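Local coordinates for protein uncharacterized RmlC-like cupin (Ralstonia eutropha JMP134, PDB 3EBR) that is of unknown function but has the jelly-roll beta-barrel fold of the RmlC-like cupins, at residues 115-119 with 129-133; 31-36 with 136-140; 17-23 with 139-143. One frame throughout, in Å; residues are numbered along the deposited sequence.

Contact 1 of 3, residues 115-119 with 129-133; sequences AGELL and AVENW
Leu118 and Glu131 face each other as an antiparallel hydrogen-bonded pair, with Leu118 N to Glu131 O at 2.8 Å and Glu131 N to Leu118 O at 2.9 Å, and Leu119 with Val130 forms the next, non-hydrogen-bonded pair. The bond from Leu118 N is almost straight (174°). Leu119 and Val130 put their side chains on one face of this hairpin, lying alongside each other and pointing the same way, so that the CD2 methyl of the leucine rests against both methyls of the valine. Leu118 and Glu131 occupy the other face; the glutamate chain folds away at chi2 (-64°), and its OE1 takes a hydrogen bond from Thr135 OG1 and forms a salt bridge with Arg139 NH1. Where the ladder ends, Glu117 and Asn132 run side by side. Asn132 ND2 reaches Glu117 OE2 at 3.2 Å, with the acceptor close to the amide plane but the donor standing above the carboxylate plane. That carboxylate oxygen is also bonded to Ser93 and His59 of a second subunit, so three bonds grip it at the subunit interface. The other carboxylate oxygen, Glu117 OE1, lies 3.4 Å from Val130 CG1. Strand 118-121 is flanked by strand 58-60 on its other side, strand 127-131 is the outermost of its sheet within the chain, and Asn132 N-caps the helix 133-146 that follows directly.

Contact 2 of 3, residues 31-36 with 136-140; sequences VKYFKI and SMDRY
A helix packed on a beta strand of the cupin barrel makes this buried contact: helix 136-140 passes strand 31-33 nearly at right angles (99°), with the axes 9.9 Å apart. Tyr33 is its centre. Its ring is sandwiched between Val31 CG2 over one face and the carbonyl oxygen of Ser136 over the opposite face, both offset toward the rim. Ser136 CB also closes on the ring, 3.5 Å from Tyr33 CE1, while Arg139 CD lies near the ring plane at its edge. Beyond the ring, a water in its plane joins Tyr33 OH (2.8 Å) to Ser136 OG (2.7 Å), donating to the serine. Ser136 OG is bonded to Asn132 O as well, which ties the tyrosine hydroxyl through the water to the first turn of the helix. Arg139 crosses the tyrosine at about a right angle, its guanidinium 25° from the plane of the ring, and its NE is bonded to Ala23 O. Ile36 sends CD1 toward the helix backbone, 3.7 Å from Ser136 C. Met137, a selenomethionine, is bent at chi2 and chi3, which brings its CE back to Ile36 CG2 at 3.8 Å although its CB points away from the strand. Strand 30-37, which turns a corner at Phe34, where Phe34 and Lys35 both face Ile44 in a classic beta bulge, lies between strands 20-21 and 42-49 under the helix.

Contact 3 of 3, residues 17-23 with 139-143; sequences TPWMPFA and RYLNY
In Met20, a selenomethionine, a chi1 of 59° sets CG between the backbone N and the carbonyl carbon, and the extended chain beyond it carries SE to the ring of Tyr143, whose face CB already overlies; the tyrosine, with CG trans to its N (chi1 177°), slides past it in the opposite direction. Met20 CB sits 3.9 Å from the Tyr143 centroid, as a CH-pi contact, and SE approaches obliquely at 4.9 Å from that centroid in a Met-aromatic contact. Pro18 also runs counter to this tyrosine, with CG 3.5 Å from Tyr143 CE1, and its CD meets Tyr140 CE1 at 4.1 Å. At the other end of the segment, the guanidinium of Arg139 lies over the face of Phe22, CZ being 4.1 Å from the ring centroid with the two planes 31° apart. Its NE donates to Ala23 O at 3.0 Å on a lone pair in the carbonyl plane, and NH2 adds a weak second bond to this oxygen. Phe22 is the centre of an inverse gamma turn, which places ring and carbonyl around one arginine. Cation-pi attraction, this forked bond and the Glu131 carboxylate would be expected to restrict the guanidinium's rotation and partly offset its positive charge.

Overall arrangement
Along the chain, the first segments run 17-23, 31-36 and 115-119, and contact 1 is nested inside the loops closed by contacts 2 and 3. The latter two, with centres about 7 Å apart, share Arg139 and Tyr140 of helix 133-146 and rest on neighbouring strands, 20-21 and 30-37, of one antiparallel sheet. Contact 1 lies in the other sheet, with its centre about 12 Å from contact 2 and 16 Å from contact 3. Strand 127-131 leads straight into the helix, and Glu131 OE1, 3.2 Å from Arg139 NH1, ties the two together. The C-terminal helix therefore connects the two sheets of the cupin barrel.

Contact 1 of 3, residues 115-119 with 129-133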
ATOM      1  N   ALA A 115      -6.668   1.986  -6.793  1.00 40.26           N
ATOM      2  CA  ALA A 115      -5.298   1.513  -6.898  1.00 40.49           C
ATOM      3  C   ALA A 115      -5.279   0.523  -8.052  1.00 42.30           C
ATOM      4  O   ALA A 115      -6.036  -0.422  -8.021  1.00 44.53           O
ATOM      5  CB  ALA A 115      -4.871   0.836  -5.626  1.00 36.87           C
ATOM      6  N   GLY A 116      -4.445   0.745  -9.065  1.00 43.64           N
ATOM      7  CA  GLY A 116      -4.338  -0.150 -10.223  1.00 45.56           C
ATOM      8  C   GLY A 116      -5.167   0.313 -11.408  1.00 47.98           C
ATOM      9  O   GLY A 116      -5.747   1.411 -11.386  1.00 50.04           O
ATOM     10  N   GLU A 117      -5.257  -0.554 -12.417  1.00 47.87           N
ATOM     11  CA  GLU A 117      -5.969  -0.254 -13.654  1.00 47.43           C
ATOM     12  C   GLU A 117      -7.373  -0.825 -13.690  1.00 47.82           C
ATOM     13  O   GLU A 117      -7.647  -1.811 -13.021  1.00 48.23           O
ATOM     14  CB  GLU A 117      -5.199  -0.817 -14.845  1.00 47.33           C
ATOM     15  CG  GLU A 117      -3.742  -0.414 -14.877  1.00 47.99           C
ATOM     16  CD  GLU A 117      -3.052  -0.741 -16.179  1.00 52.79           C
ATOM     17  OE1 GLU A 117      -3.536  -1.593 -16.958  1.00 57.53           O
ATOM     18  OE2 GLU A 117      -1.992  -0.146 -16.412  1.00 53.01           O
ATOM     19  N   LEU A 118      -8.233  -0.181 -14.487  1.00 48.73           N
ATOM     20  CA  LEU A 118      -9.628  -0.568 -14.727  1.00 48.66           C
ATOM     21  C   LEU A 118      -9.683  -1.094 -16.163  1.00 47.02           C
ATOM     22  O   LEU A 118      -9.583  -0.302 -17.095  1.00 46.82           O
ATOM     23  CB  LEU A 118     -10.588   0.612 -14.550  1.00 48.81           C
ATOM     24  CG  LEU A 118     -10.813   1.202 -13.157  1.00 50.96           C
ATOM     25  CD1 LEU A 118     -11.603   2.499 -13.248  1.00 53.89           C
ATOM     26  CD2 LEU A 118     -11.535   0.216 -12.276  1.00 53.92           C
ATOM     27  N   LEU A 119      -9.820  -2.408 -16.330  1.00 46.02           N
ATOM     28  CA  LEU A 119      -9.897  -3.066 -17.641  1.00 45.79           C
ATOM     29  C   LEU A 119     -11.373  -3.242 -18.007  1.00 44.95           C
ATOM     30  O   LEU A 119     -12.041  -4.096 -17.439  1.00 45.53           O
ATOM     31  CB  LEU A 119      -9.169  -4.415 -17.601  1.00 45.66           C
ATOM     32  CG  LEU A 119      -7.696  -4.401 -17.159  1.00 46.11           C
ATOM     33  CD1 LEU A 119      -7.174  -5.828 -17.004  1.00 46.27           C
ATOM     34  CD2 LEU A 119      -6.830  -3.606 -18.124  1.00 46.51           C
ATOM     35  N   ALA A 129     -11.206  -1.438 -23.286  1.00 44.26           N
ATOM     36  CA  ALA A 129     -10.575  -0.200 -22.833  1.00 43.89           C
ATOM     37  C   ALA A 129      -9.885  -0.408 -21.505  1.00 43.48           C
ATOM     38  O   ALA A 129     -10.266  -1.295 -20.743  1.00 43.96           O
ATOM     39  CB  ALA A 129     -11.615   0.896 -22.698  1.00 43.85           C
ATOM     40  N   VAL A 130      -8.861   0.407 -21.254  1.00 42.85           N
ATOM     41  CA  VAL A 130      -8.093   0.379 -20.021  1.00 42.15           C
ATOM     42  C   VAL A 130      -7.957   1.801 -19.499  1.00 41.80           C
ATOM     43  O   VAL A 130      -7.644   2.698 -20.279  1.00 42.54           O
ATOM     44  CB  VAL A 130      -6.686  -0.194 -20.208  1.00 41.26           C
ATOM     45  CG1 VAL A 130      -5.954  -0.205 -18.875  1.00 40.69           C
ATOM     46  CG2 VAL A 130      -6.753  -1.592 -20.771  1.00 40.41           C
ATOM     47  N   GLU A 131      -8.256   2.003 -18.215  1.00 40.83           N
ATOM     48  CA  GLU A 131      -8.095   3.292 -17.547  1.00 40.18           C
ATOM     49  C   GLU A 131      -7.090   3.098 -16.439  1.00 39.27           C
ATOM     50  O   GLU A 131      -7.223   2.167 -15.639  1.00 37.25           O
ATOM     51  CB  GLU A 131      -9.398   3.865 -16.998  1.00 40.49           C
ATOM     52  CG  GLU A 131     -10.266   4.489 -18.067  1.00 47.41           C
ATOM     53  CD  GLU A 131      -9.620   5.691 -18.704  1.00 51.15           C
ATOM     54  OE1 GLU A 131      -9.159   6.572 -17.951  1.00 44.80           O
ATOM     55  OE2 GLU A 131      -9.575   5.740 -19.956  1.00 53.49           O
ATOM     56  N   ASN A 132      -6.103   3.991 -16.406  1.00 37.51           N
ATOM     57  CA  ASN A 132      -5.037   3.955 -15.439  1.00 37.81           C
ATOM     58  C   ASN A 132      -4.577   5.364 -15.146  1.00 38.95           C
ATOM     59  O   ASN A 132      -5.206   6.316 -15.616  1.00 39.76           O
ATOM     60  CB  ASN A 132      -3.927   3.038 -15.983  1.00 38.53           C
ATOM     61  CG  ASN A 132      -3.386   3.457 -17.340  1.00 37.16           C
ATOM     62  OD1 ASN A 132      -3.512   4.597 -17.789  1.00 36.90           O
ATOM     63  ND2 ASN A 132      -2.757   2.504 -18.003  1.00 35.36           N
ATOM     64  N   TRP A 133      -3.495   5.501 -14.385  1.00 40.01           N
ATOM     65  CA  TRP A 133      -2.956   6.819 -14.061  1.00 40.18           C
ATOM     66  C   TRP A 133      -2.521   7.593 -15.320  1.00 40.48           C
ATOM     67  O   TRP A 133      -2.608   8.819 -15.325  1.00 40.50           O
ATOM     68  CB  TRP A 133      -1.779   6.727 -13.053  1.00 40.32           C
ATOM     69  CG  TRP A 133      -0.481   6.243 -13.594  1.00 37.83           C
ATOM     70  CD1 TRP A 133       0.012   4.977 -13.545  1.00 40.58           C
ATOM     71  CD2 TRP A 133       0.506   7.037 -14.260  1.00 37.20           C
ATOM     72  NE1 TRP A 133       1.245   4.929 -14.146  1.00 39.12           N
ATOM     73  CE2 TRP A 133       1.575   6.180 -14.595  1.00 39.25           C
ATOM     74  CE3 TRP A 133       0.588   8.395 -14.610  1.00 38.99           C
ATOM     75  CZ2 TRP A 133       2.716   6.633 -15.274  1.00 41.79           C
ATOM     76  CZ3 TRP A 133       1.716   8.848 -15.294  1.00 40.06           C
ATOM     77  CH2 TRP A 133       2.770   7.971 -15.613  1.00 40.90           C
TER

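Contact 2 of 3, residues 31-36 with 136-140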
ATOM      1  N   VAL A  31     -15.779  13.690 -14.031  1.00 42.16           N
ATOM      2  CA  VAL A  31     -14.704  13.264 -13.132  1.00 42.25           C
ATOM      3  C   VAL A  31     -13.920  14.497 -12.685  1.00 43.19           C
ATOM      4  O   VAL A  31     -13.856  15.473 -13.424  1.00 44.28           O
ATOM      5  CB  VAL A  31     -13.759  12.233 -13.817  1.00 42.31           C
ATOM      6  CG1 VAL A  31     -13.108  12.825 -15.072  1.00 40.55           C
ATOM      7  CG2 VAL A  31     -12.683  11.705 -12.848  1.00 39.59           C
ATOM      8  N   LYS A  32     -13.387  14.471 -11.462  1.00 43.74           N
ATOM      9  CA  LYS A  32     -12.554  15.547 -10.918  1.00 44.27           C
ATOM     10  C   LYS A  32     -11.329  14.840 -10.339  1.00 43.61           C
ATOM     11  O   LYS A  32     -11.482  14.003  -9.456  1.00 42.48           O
ATOM     12  CB  LYS A  32     -13.298  16.377  -9.867  1.00 44.73           C
ATOM     13  CG  LYS A  32     -12.461  17.526  -9.234  1.00 46.70           C
ATOM     14  CD  LYS A  32     -13.200  18.338  -8.175  1.00 45.16           C
ATOM     15  CE  LYS A  32     -14.262  19.242  -8.764  1.00 48.89           C
ATOM     16  NZ  LYS A  32     -15.011  19.991  -7.705  1.00 47.75           N
ATOM     17  N   TYR A  33     -10.135  15.167 -10.837  1.00 43.27           N
ATOM     18  CA  TYR A  33      -8.882  14.550 -10.377  1.00 43.59           C
ATOM     19  C   TYR A  33      -8.200  15.329  -9.250  1.00 43.89           C
ATOM     20  O   TYR A  33      -7.919  16.520  -9.406  1.00 43.40           O
ATOM     21  CB  TYR A  33      -7.897  14.386 -11.546  1.00 43.69           C
ATOM     22  CG  TYR A  33      -8.402  13.430 -12.593  1.00 42.92           C
ATOM     23  CD1 TYR A  33      -8.281  12.059 -12.403  1.00 42.20           C
ATOM     24  CD2 TYR A  33      -9.005  13.886 -13.769  1.00 40.65           C
ATOM     25  CE1 TYR A  33      -8.751  11.159 -13.341  1.00 40.33           C
ATOM     26  CE2 TYR A  33      -9.473  12.985 -14.724  1.00 40.12           C
ATOM     27  CZ  TYR A  33      -9.335  11.623 -14.495  1.00 42.06           C
ATOM     28  OH  TYR A  33      -9.797  10.705 -15.385  1.00 43.88           O
ATOM     29  N   PHE A  34      -7.947  14.645  -8.130  1.00 44.16           N
ATOM     30  CA  PHE A  34      -7.253  15.206  -6.958  1.00 44.46           C
ATOM     31  C   PHE A  34      -5.812  14.719  -6.846  1.00 45.59           C
ATOM     32  O   PHE A  34      -4.950  15.488  -6.438  1.00 48.14           O
ATOM     33  CB  PHE A  34      -8.002  14.887  -5.663  1.00 44.23           C
ATOM     34  CG  PHE A  34      -9.288  15.639  -5.519  1.00 45.18           C
ATOM     35  CD1 PHE A  34      -9.302  16.895  -4.924  1.00 45.31           C
ATOM     36  CD2 PHE A  34     -10.478  15.111  -5.987  1.00 46.19           C
ATOM     37  CE1 PHE A  34     -10.480  17.606  -4.784  1.00 42.96           C
ATOM     38  CE2 PHE A  34     -11.666  15.820  -5.854  1.00 48.22           C
ATOM     39  CZ  PHE A  34     -11.666  17.070  -5.248  1.00 46.16           C
ATOM     40  N   LYS A  35      -5.557  13.448  -7.156  1.00 45.56           N
ATOM     41  CA  LYS A  35      -4.218  12.896  -7.078  1.00 45.53           C
ATOM     42  C   LYS A  35      -4.095  11.828  -8.160  1.00 44.69           C
ATOM     43  O   LYS A  35      -5.067  11.156  -8.443  1.00 42.65           O
ATOM     44  CB  LYS A  35      -3.998  12.292  -5.687  1.00 46.41           C
ATOM     45  CG  LYS A  35      -2.576  12.371  -5.149  1.00 51.33           C
ATOM     46  CD  LYS A  35      -2.291  13.831  -4.757  1.00 59.46           C
ATOM     47  CE  LYS A  35      -0.921  14.051  -4.240  1.00 59.37           C
ATOM     48  NZ  LYS A  35      -0.677  15.520  -4.104  1.00 64.59           N
ATOM     49  N   ILE A  36      -2.932  11.729  -8.804  1.00 44.59           N
ATOM     50  CA  ILE A  36      -2.663  10.747  -9.853  1.00 44.15           C
ATOM     51  C   ILE A  36      -1.245  10.247  -9.600  1.00 44.98           C
ATOM     52  O   ILE A  36      -0.310  10.761 -10.172  1.00 47.63           O
ATOM     53  CB  ILE A  36      -2.826  11.342 -11.283  1.00 43.62           C
ATOM     54  CG1 ILE A  36      -4.243  11.883 -11.525  1.00 42.17           C
ATOM     55  CG2 ILE A  36      -2.496  10.288 -12.331  1.00 44.73           C
ATOM     56  CD1 ILE A  36      -4.475  12.435 -12.947  1.00 41.98           C
ATOM     57  N   SER A 136      -5.623   8.838 -17.042  1.00 41.44           N
ATOM     58  CA  SER A 136      -6.145   9.862 -16.125  1.00 41.06           C
ATOM     59  C   SER A 136      -5.381  11.179 -16.286  1.00 41.73           C
ATOM     60  O   SER A 136      -5.978  12.268 -16.348  1.00 41.56           O
ATOM     61  CB  SER A 136      -6.015   9.396 -14.678  1.00 40.52           C
ATOM     62  OG  SER A 136      -6.765   8.226 -14.432  1.00 38.88           O
HETATM   63  N   MSE A 137      -4.056  11.062 -16.341  1.00 42.36           N
HETATM   64  CA  MSE A 137      -3.169  12.200 -16.523  1.00 43.28           C
HETATM   65  C   MSE A 137      -3.352  12.818 -17.912  1.00 43.97           C
HETATM   66  O   MSE A 137      -3.373  14.048 -18.018  1.00 44.04           O
HETATM   67  CB  MSE A 137      -1.704  11.769 -16.313  1.00 44.05           C
HETATM   68  CG  MSE A 137      -0.664  12.880 -16.362  1.00 44.42           C
HETATM   69 SE   MSE A 137      -0.875  14.148 -14.909  0.75 44.46          SE
HETATM   70  CE  MSE A 137      -0.127  13.034 -13.423  1.00 45.88           C
ATOM     71  N   ASP A 138      -3.451  11.977 -18.954  1.00 45.22           N
ATOM     72  CA  ASP A 138      -3.663  12.442 -20.336  1.00 46.46           C
ATOM     73  C   ASP A 138      -4.936  13.260 -20.419  1.00 45.80           C
ATOM     74  O   ASP A 138      -4.912  14.351 -20.966  1.00 46.56           O
ATOM     75  CB  ASP A 138      -3.738  11.290 -21.368  1.00 48.19           C
ATOM     76  CG  ASP A 138      -2.376  10.628 -21.666  1.00 53.54           C
ATOM     77  OD1 ASP A 138      -1.311  11.084 -21.186  1.00 57.72           O
ATOM     78  OD2 ASP A 138      -2.380   9.634 -22.426  1.00 61.53           O
ATOM     79  N   ARG A 139      -6.022  12.743 -19.849  1.00 44.31           N
ATOM     80  CA  ARG A 139      -7.311  13.442 -19.832  1.00 43.82           C
ATOM     81  C   ARG A 139      -7.220  14.770 -19.053  1.00 43.29           C
ATOM     82  O   ARG A 139      -7.664  15.796 -19.558  1.00 42.79           O
ATOM     83  CB  ARG A 139      -8.395  12.515 -19.270  1.00 44.32           C
ATOM     84  CG  ARG A 139      -9.792  13.111 -19.125  1.00 42.03           C
ATOM     85  CD  ARG A 139     -10.900  12.228 -18.580  1.00 43.54           C
ATOM     86  NE  ARG A 139     -11.135  10.996 -19.330  1.00 44.12           N
ATOM     87  CZ  ARG A 139     -10.484   9.842 -19.167  1.00 44.31           C
ATOM     88  NH1 ARG A 139      -9.492   9.690 -18.284  1.00 47.53           N
ATOM     89  NH2 ARG A 139     -10.818   8.810 -19.924  1.00 50.78           N
ATOM     90  N   TYR A 140      -6.628  14.736 -17.855  1.00 44.01           N
ATOM     91  CA  TYR A 140      -6.451  15.941 -17.024  1.00 43.80           C
ATOM     92  C   TYR A 140      -5.641  17.015 -17.766  1.00 43.61           C
ATOM     93  O   TYR A 140      -6.086  18.157 -17.863  1.00 44.53           O
ATOM     94  CB  TYR A 140      -5.819  15.592 -15.662  1.00 44.10           C
ATOM     95  CG  TYR A 140      -5.524  16.814 -14.816  1.00 45.03           C
ATOM     96  CD1 TYR A 140      -6.549  17.482 -14.138  1.00 44.38           C
ATOM     97  CD2 TYR A 140      -4.219  17.308 -14.694  1.00 41.44           C
ATOM     98  CE1 TYR A 140      -6.284  18.623 -13.368  1.00 45.00           C
ATOM     99  CE2 TYR A 140      -3.946  18.446 -13.931  1.00 43.05           C
ATOM    100  CZ  TYR A 140      -4.979  19.096 -13.264  1.00 43.72           C
ATOM    101  OH  TYR A 140      -4.713  20.220 -12.510  1.00 42.82           O
TER
HETATM  102  O   HOH W   1      -9.282   7.969 -15.487  1.00 50.96           O

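Contact 3 of 3, residues 17-23 with 139-143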
ATOM      1  N   THR A  17      -9.312  22.218  -9.159  1.00 46.74           N
ATOM      2  CA  THR A  17      -9.165  21.111 -10.081  1.00 45.28           C
ATOM      3  C   THR A  17     -10.543  21.073 -10.783  1.00 44.76           C
ATOM      4  O   THR A  17     -11.574  21.024 -10.100  1.00 45.39           O
ATOM      5  CB  THR A  17      -8.763  19.808  -9.380  1.00 44.45           C
ATOM      6  OG1 THR A  17      -8.759  18.756 -10.348  1.00 46.15           O
ATOM      7  CG2 THR A  17      -9.712  19.453  -8.243  1.00 42.91           C
ATOM      8  N   PRO A  18     -10.580  21.127 -12.132  1.00 43.90           N
ATOM      9  CA  PRO A  18     -11.901  21.172 -12.772  1.00 42.51           C
ATOM     10  C   PRO A  18     -12.678  19.858 -12.916  1.00 42.34           C
ATOM     11  O   PRO A  18     -12.081  18.780 -12.968  1.00 42.12           O
ATOM     12  CB  PRO A  18     -11.565  21.677 -14.189  1.00 42.42           C
ATOM     13  CG  PRO A  18     -10.232  21.174 -14.462  1.00 41.83           C
ATOM     14  CD  PRO A  18      -9.499  21.154 -13.143  1.00 43.51           C
ATOM     15  N   TRP A  19     -14.014  19.990 -12.937  1.00 42.60           N
ATOM     16  CA  TRP A  19     -14.918  18.888 -13.218  1.00 40.78           C
ATOM     17  C   TRP A  19     -14.751  18.764 -14.708  1.00 39.61           C
ATOM     18  O   TRP A  19     -14.713  19.789 -15.392  1.00 38.83           O
ATOM     19  CB  TRP A  19     -16.390  19.156 -12.925  1.00 40.96           C
ATOM     20  CG  TRP A  19     -16.836  18.946 -11.541  1.00 41.33           C
ATOM     21  CD1 TRP A  19     -17.124  19.890 -10.610  1.00 39.83           C
ATOM     22  CD2 TRP A  19     -17.096  17.677 -10.931  1.00 44.09           C
ATOM     23  NE1 TRP A  19     -17.551  19.290  -9.445  1.00 40.83           N
ATOM     24  CE2 TRP A  19     -17.544  17.929  -9.615  1.00 43.78           C
ATOM     25  CE3 TRP A  19     -16.992  16.344 -11.373  1.00 43.34           C
ATOM     26  CZ2 TRP A  19     -17.870  16.892  -8.718  1.00 43.84           C
ATOM     27  CZ3 TRP A  19     -17.323  15.312 -10.488  1.00 42.77           C
ATOM     28  CH2 TRP A  19     -17.760  15.594  -9.172  1.00 43.30           C
HETATM   29  N   MSE A  20     -14.663  17.546 -15.219  1.00 40.02           N
HETATM   30  CA  MSE A  20     -14.488  17.339 -16.652  1.00 39.84           C
HETATM   31  C   MSE A  20     -15.177  16.068 -17.129  1.00 40.84           C
HETATM   32  O   MSE A  20     -15.246  15.106 -16.373  1.00 41.32           O
HETATM   33  CB  MSE A  20     -13.000  17.293 -16.984  1.00 40.65           C
HETATM   34  CG  MSE A  20     -12.188  16.184 -16.273  1.00 37.13           C
HETATM   35 SE   MSE A  20     -10.298  16.241 -16.695  0.75 36.16          SE
HETATM   36  CE  MSE A  20     -10.499  16.139 -18.331  1.00 42.61           C
ATOM     37  N   PRO A  21     -15.658  16.054 -18.386  1.00 41.72           N
ATOM     38  CA  PRO A  21     -16.331  14.865 -18.899  1.00 42.66           C
ATOM     39  C   PRO A  21     -15.341  13.727 -19.061  1.00 43.70           C
ATOM     40  O   PRO A  21     -14.167  13.975 -19.365  1.00 43.38           O
ATOM     41  CB  PRO A  21     -16.865  15.313 -20.259  1.00 41.95           C
ATOM     42  CG  PRO A  21     -16.085  16.495 -20.614  1.00 43.04           C
ATOM     43  CD  PRO A  21     -15.583  17.124 -19.398  1.00 42.80           C
ATOM     44  N   PHE A  22     -15.820  12.493 -18.898  1.00 44.57           N
ATOM     45  CA  PHE A  22     -14.981  11.302 -18.992  1.00 44.92           C
ATOM     46  C   PHE A  22     -14.810  10.985 -20.503  1.00 44.85           C
ATOM     47  O   PHE A  22     -15.317   9.982 -21.018  1.00 45.25           O
ATOM     48  CB  PHE A  22     -15.600  10.162 -18.153  1.00 45.50           C
ATOM     49  CG  PHE A  22     -14.595   9.149 -17.648  1.00 46.00           C
ATOM     50  CD1 PHE A  22     -14.102   8.147 -18.472  1.00 46.14           C
ATOM     51  CD2 PHE A  22     -14.160   9.195 -16.321  1.00 47.76           C
ATOM     52  CE1 PHE A  22     -13.171   7.216 -17.990  1.00 46.90           C
ATOM     53  CE2 PHE A  22     -13.243   8.270 -15.829  1.00 48.48           C
ATOM     54  CZ  PHE A  22     -12.743   7.279 -16.669  1.00 45.95           C
ATOM     55  N   ALA A  23     -14.056  11.853 -21.190  1.00 44.47           N
ATOM     56  CA  ALA A  23     -13.824  11.780 -22.628  1.00 44.01           C
ATOM     57  C   ALA A  23     -12.768  10.736 -22.969  1.00 45.37           C
ATOM     58  O   ALA A  23     -11.838  10.547 -22.189  1.00 46.27           O
ATOM     59  CB  ALA A  23     -13.388  13.134 -23.151  1.00 42.46           C
ATOM     60  N   ARG A 139      -6.022  12.743 -19.849  1.00 44.31           N
ATOM     61  CA  ARG A 139      -7.311  13.442 -19.832  1.00 43.82           C
ATOM     62  C   ARG A 139      -7.220  14.770 -19.053  1.00 43.29           C
ATOM     63  O   ARG A 139      -7.664  15.796 -19.558  1.00 42.79           O
ATOM     64  CB  ARG A 139      -8.395  12.515 -19.270  1.00 44.32           C
ATOM     65  CG  ARG A 139      -9.792  13.111 -19.125  1.00 42.03           C
ATOM     66  CD  ARG A 139     -10.900  12.228 -18.580  1.00 43.54           C
ATOM     67  NE  ARG A 139     -11.135  10.996 -19.330  1.00 44.12           N
ATOM     68  CZ  ARG A 139     -10.484   9.842 -19.167  1.00 44.31           C
ATOM     69  NH1 ARG A 139      -9.492   9.690 -18.284  1.00 47.53           N
ATOM     70  NH2 ARG A 139     -10.818   8.810 -19.924  1.00 50.78           N
ATOM     71  N   TYR A 140      -6.628  14.736 -17.855  1.00 44.01           N
ATOM     72  CA  TYR A 140      -6.451  15.941 -17.024  1.00 43.80           C
ATOM     73  C   TYR A 140      -5.641  17.015 -17.766  1.00 43.61           C
ATOM     74  O   TYR A 140      -6.086  18.157 -17.863  1.00 44.53           O
ATOM     75  CB  TYR A 140      -5.819  15.592 -15.662  1.00 44.10           C
ATOM     76  CG  TYR A 140      -5.524  16.814 -14.816  1.00 45.03           C
ATOM     77  CD1 TYR A 140      -6.549  17.482 -14.138  1.00 44.38           C
ATOM     78  CD2 TYR A 140      -4.219  17.308 -14.694  1.00 41.44           C
ATOM     79  CE1 TYR A 140      -6.284  18.623 -13.368  1.00 45.00           C
ATOM     80  CE2 TYR A 140      -3.946  18.446 -13.931  1.00 43.05           C
ATOM     81  CZ  TYR A 140      -4.979  19.096 -13.264  1.00 43.72           C
ATOM     82  OH  TYR A 140      -4.713  20.220 -12.510  1.00 42.82           O
ATOM     83  N   LEU A 141      -4.492  16.630 -18.317  1.00 43.21           N
ATOM     84  CA  LEU A 141      -3.639  17.556 -19.083  1.00 42.94           C
ATOM     85  C   LEU A 141      -4.267  17.986 -20.429  1.00 43.55           C
ATOM     86  O   LEU A 141      -4.045  19.124 -20.838  1.00 45.70           O
ATOM     87  CB  LEU A 141      -2.234  16.964 -19.296  1.00 42.81           C
ATOM     88  CG  LEU A 141      -1.369  16.709 -18.050  1.00 38.52           C
ATOM     89  CD1 LEU A 141      -0.111  15.951 -18.434  1.00 29.27           C
ATOM     90  CD2 LEU A 141      -1.019  18.005 -17.325  1.00 35.02           C
ATOM     91  N   ASN A 142      -5.007  17.101 -21.116  1.00 44.55           N
ATOM     92  CA  ASN A 142      -5.687  17.454 -22.398  1.00 45.97           C
ATOM     93  C   ASN A 142      -6.801  18.501 -22.208  1.00 45.55           C
ATOM     94  O   ASN A 142      -6.946  19.388 -23.048  1.00 45.42           O
ATOM     95  CB  ASN A 142      -6.261  16.223 -23.150  1.00 47.18           C
ATOM     96  CG  ASN A 142      -5.181  15.325 -23.798  1.00 51.05           C
ATOM     97  OD1 ASN A 142      -4.075  15.761 -24.125  1.00 55.89           O
ATOM     98  ND2 ASN A 142      -5.530  14.054 -23.990  1.00 54.65           N
ATOM     99  N   TYR A 143      -7.584  18.377 -21.130  1.00 45.28           N
ATOM    100  CA  TYR A 143      -8.655  19.344 -20.803  1.00 45.80           C
ATOM    101  C   TYR A 143      -8.065  20.685 -20.413  1.00 47.01           C
ATOM    102  O   TYR A 143      -8.593  21.723 -20.821  1.00 48.12           O
ATOM    103  CB  TYR A 143      -9.540  18.815 -19.679  1.00 45.79           C
ATOM    104  CG  TYR A 143     -10.651  19.719 -19.157  1.00 45.19           C
ATOM    105  CD1 TYR A 143     -10.401  20.695 -18.182  1.00 47.06           C
ATOM    106  CD2 TYR A 143     -11.968  19.556 -19.584  1.00 47.42           C
ATOM    107  CE1 TYR A 143     -11.423  21.520 -17.695  1.00 47.00           C
ATOM    108  CE2 TYR A 143     -13.000  20.376 -19.097  1.00 47.77           C
ATOM    109  CZ  TYR A 143     -12.717  21.355 -18.157  1.00 47.13           C
ATOM    110  OH  TYR A 143     -13.726  22.158 -17.679  1.00 47.15           O
TER